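PDB 2BYK: chrac-14 from Drosophila melanogaster, which pairs with Chrac-16 as a histone-fold heterodimer that binds DNA and facilitates nucleosome sliding, and serves as an accessory component of DNA polymerase epsilon. Local coordinates for residues F44-V48 against T72-F78. Numbering follows the deposited sequence.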
ATOM      1  N   PHE B  44       4.864   3.571   1.647  1.00 44.21           N
ATOM      2  CA  PHE B  44       4.204   2.332   2.021  1.00 43.55           C
ATOM      3  C   PHE B  44       4.983   1.159   1.467  1.00 44.07           C
ATOM      4  O   PHE B  44       5.389   0.258   2.198  1.00 45.39           O
ATOM      5  CB  PHE B  44       2.790   2.256   1.458  1.00 42.75           C
ATOM      6  CG  PHE B  44       2.141   0.922   1.670  1.00 41.70           C
ATOM      7  CD1 PHE B  44       1.731   0.527   2.937  1.00 42.46           C
ATOM      8  CD2 PHE B  44       1.990   0.031   0.617  1.00 43.25           C
ATOM      9  CE1 PHE B  44       1.179  -0.742   3.153  1.00 42.14           C
ATOM     10  CE2 PHE B  44       1.439  -1.243   0.823  1.00 43.81           C
ATOM     11  CZ  PHE B  44       1.034  -1.626   2.094  1.00 43.20           C
ATOM     12  N   ALA B  45       5.192   1.178   0.160  1.00 43.60           N
ATOM     13  CA  ALA B  45       5.900   0.099  -0.501  1.00 43.54           C
ATOM     14  C   ALA B  45       7.323  -0.142   0.034  1.00 44.21           C
ATOM     15  O   ALA B  45       7.720  -1.296   0.233  1.00 44.75           O
ATOM     16  CB  ALA B  45       5.921   0.353  -1.989  1.00 39.73           C
ATOM     17  N   ILE B  46       8.082   0.930   0.275  1.00 45.15           N
ATOM     18  CA  ILE B  46       9.455   0.810   0.786  1.00 44.19           C
ATOM     19  C   ILE B  46       9.430   0.215   2.180  1.00 44.27           C
ATOM     20  O   ILE B  46      10.225  -0.663   2.517  1.00 43.41           O
ATOM     21  CB  ILE B  46      10.160   2.178   0.886  1.00 44.26           C
ATOM     22  CG1 ILE B  46      10.283   2.823  -0.488  1.00 42.97           C
ATOM     23  CG2 ILE B  46      11.555   2.001   1.452  1.00 45.52           C
ATOM     24  CD1 ILE B  46      10.844   4.220  -0.428  1.00 43.48           C
ATOM     25  N   PHE B  47       8.503   0.720   2.981  1.00 45.13           N
ATOM     26  CA  PHE B  47       8.320   0.275   4.345  1.00 47.46           C
ATOM     27  C   PHE B  47       7.999  -1.219   4.404  1.00 49.13           C
ATOM     28  O   PHE B  47       8.625  -1.956   5.170  1.00 49.64           O
ATOM     29  CB  PHE B  47       7.181   1.065   4.980  1.00 48.84           C
ATOM     30  CG  PHE B  47       7.082   0.911   6.476  1.00 51.72           C
ATOM     31  CD1 PHE B  47       5.831   0.920   7.106  1.00 51.47           C
ATOM     32  CD2 PHE B  47       8.229   0.834   7.265  1.00 52.26           C
ATOM     33  CE1 PHE B  47       5.721   0.858   8.494  1.00 51.64           C
ATOM     34  CE2 PHE B  47       8.133   0.773   8.660  1.00 53.53           C
ATOM     35  CZ  PHE B  47       6.872   0.787   9.273  1.00 53.16           C
ATOM     36  N   VAL B  48       7.025  -1.658   3.598  1.00 50.21           N
ATOM     37  CA  VAL B  48       6.602  -3.066   3.573  1.00 50.15           C
ATOM     38  C   VAL B  48       7.714  -4.001   3.107  1.00 51.20           C
ATOM     39  O   VAL B  48       7.850  -5.120   3.606  1.00 51.76           O
ATOM     40  CB  VAL B  48       5.362  -3.274   2.672  1.00 48.40           C
ATOM     41  CG1 VAL B  48       4.969  -4.743   2.652  1.00 46.20           C
ATOM     42  CG2 VAL B  48       4.210  -2.454   3.191  1.00 47.14           C
ATOM     43  N   THR B  72       3.963  -9.644   7.165  1.00 58.43           N
ATOM     44  CA  THR B  72       4.365  -8.285   7.499  1.00 57.17           C
ATOM     45  C   THR B  72       3.168  -7.339   7.389  1.00 58.05           C
ATOM     46  O   THR B  72       3.061  -6.372   8.137  1.00 59.00           O
ATOM     47  CB  THR B  72       5.488  -7.801   6.571  1.00 55.22           C
ATOM     48  OG1 THR B  72       6.659  -8.584   6.811  1.00 53.82           O
ATOM     49  CG2 THR B  72       5.803  -6.345   6.821  1.00 54.33           C
ATOM     50  N   LEU B  73       2.261  -7.619   6.461  1.00 59.06           N
ATOM     51  CA  LEU B  73       1.085  -6.776   6.297  1.00 59.90           C
ATOM     52  C   LEU B  73       0.147  -6.924   7.484  1.00 62.73           C
ATOM     53  O   LEU B  73      -0.364  -5.923   7.984  1.00 63.44           O
ATOM     54  CB  LEU B  73       0.331  -7.114   5.006  1.00 56.77           C
ATOM     55  CG  LEU B  73       0.912  -6.643   3.673  1.00 54.86           C
ATOM     56  CD1 LEU B  73       0.001  -7.085   2.558  1.00 54.61           C
ATOM     57  CD2 LEU B  73       1.050  -5.133   3.658  1.00 54.64           C
ATOM     58  N   THR B  74      -0.089  -8.157   7.937  1.00 65.54           N
ATOM     59  CA  THR B  74      -0.991  -8.366   9.076  1.00 69.43           C
ATOM     60  C   THR B  74      -0.329  -7.770  10.306  1.00 70.14           C
ATOM     61  O   THR B  74      -0.987  -7.303  11.230  1.00 70.27           O
ATOM     62  CB  THR B  74      -1.275  -9.875   9.358  1.00 70.08           C
ATOM     63  OG1 THR B  74      -0.127 -10.486   9.954  1.00 72.64           O
ATOM     64  CG2 THR B  74      -1.606 -10.612   8.074  1.00 72.06           C
ATOM     65  N   GLU B  75       0.995  -7.777  10.275  1.00 72.61           N
ATOM     66  CA  GLU B  75       1.838  -7.271  11.343  1.00 74.59           C
ATOM     67  C   GLU B  75       1.856  -5.743  11.399  1.00 73.88           C
ATOM     68  O   GLU B  75       2.036  -5.155  12.464  1.00 73.69           O
ATOM     69  CB  GLU B  75       3.243  -7.829  11.122  1.00 79.13           C
ATOM     70  CG  GLU B  75       4.322  -7.377  12.068  1.00 87.25           C
ATOM     71  CD  GLU B  75       5.617  -8.146  11.823  1.00 92.83           C
ATOM     72  OE1 GLU B  75       5.680  -9.339  12.218  1.00 95.62           O
ATOM     73  OE2 GLU B  75       6.558  -7.569  11.219  1.00 94.88           O
ATOM     74  N   LEU B  76       1.672  -5.100  10.251  1.00 72.39           N
ATOM     75  CA  LEU B  76       1.666  -3.647  10.202  1.00 70.78           C
ATOM     76  C   LEU B  76       0.245  -3.104  10.366  1.00 72.18           C
ATOM     77  O   LEU B  76       0.008  -1.907  10.186  1.00 73.25           O
ATOM     78  CB  LEU B  76       2.278  -3.161   8.886  1.00 67.43           C
ATOM     79  CG  LEU B  76       3.779  -3.400   8.740  1.00 64.52           C
ATOM     80  CD1 LEU B  76       4.230  -2.996   7.354  1.00 64.08           C
ATOM     81  CD2 LEU B  76       4.525  -2.611   9.800  1.00 62.67           C
ATOM     82  N   ASP B  77      -0.685  -3.995  10.713  1.00 73.04           N
ATOM     83  CA  ASP B  77      -2.095  -3.652  10.922  1.00 74.82           C
ATOM     84  C   ASP B  77      -2.938  -3.525   9.668  1.00 74.50           C
ATOM     85  O   ASP B  77      -4.055  -3.002   9.699  1.00 73.82           O
ATOM     86  CB  ASP B  77      -2.224  -2.373  11.741  1.00 78.71           C
ATOM     87  CG  ASP B  77      -2.417  -2.654  13.207  1.00 83.10           C
ATOM     88  OD1 ASP B  77      -1.593  -3.408  13.778  1.00 85.17           O
ATOM     89  OD2 ASP B  77      -3.392  -2.125  13.787  1.00 85.58           O
ATOM     90  N   PHE B  78      -2.394  -3.998   8.559  1.00 74.03           N
ATOM     91  CA  PHE B  78      -3.116  -3.969   7.306  1.00 74.11           C
ATOM     92  C   PHE B  78      -3.518  -5.405   7.064  1.00 74.85           C
ATOM     93  O   PHE B  78      -3.129  -6.002   6.062  1.00 75.09           O
ATOM     94  CB  PHE B  78      -2.216  -3.492   6.170  1.00 72.90           C
ATOM     95  CG  PHE B  78      -1.754  -2.081   6.321  1.00 71.61           C
ATOM     96  CD1 PHE B  78      -0.402  -1.793   6.463  1.00 71.52           C
ATOM     97  CD2 PHE B  78      -2.668  -1.037   6.321  1.00 71.64           C
ATOM     98  CE1 PHE B  78       0.032  -0.483   6.603  1.00 72.82           C
ATOM     99  CE2 PHE B  78      -2.246   0.278   6.459  1.00 72.33           C
ATOM    100  CZ  PHE B  78      -0.893   0.558   6.602  1.00 72.81           C
TER
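Phe44 turns the edge of its ring onto the face of Phe78 in a T-shaped stack, with centroids 5.4 Å apart and planes at 83°. The leading atom is Phe44 CE1, which comes within 3.6 Å of Phe78 CE1. The CB bond of Phe44 points past 72-78, but CG lies anti to the backbone N (chi1 172°), which swings the ring over to it. The next ring atom, Phe44 CZ, rests 3.8 Å from Leu73 CD2, a methyl that Val48 also meets through CG1 at 4.1 Å. Val48 CG2 sits over one face of the Phe44 ring, toward its rim, so the ring is held from its own helix as well as from across the contact. Cutting Phe44 back to an alanine is likely to leave the face of Phe78 without its aromatic edge and to open a gap beside Leu73 CD2. Thr72, also buried, adds a light touch, its CG2 4.0 Å from Val48 O; its OG1 is hydrogen-bonded to Asp68 O.

This buried side contrasts with the looser flank at Phe47 and Leu76, both partly exposed. There the Phe47 ring approaches Leu76 at a slant, CE1 lying 3.9 Å from Leu76 CD2, while the other methyl, CD1, leans toward Val48 CG2.

A Schellman motif closes helix 66-75: Asp77 takes positive phi (80°) and Phe78 N bonds to Leu73 O, a reversal that brings Phe78 back against Phe44. In this histone fold the contact packs the end of helix 66-75 on the middle of the long helix 31-58. Phe44 and Phe47 each stack with an aromatic side chain of the partner chain, and helix 82-96 reaches Leu73 through Leu85.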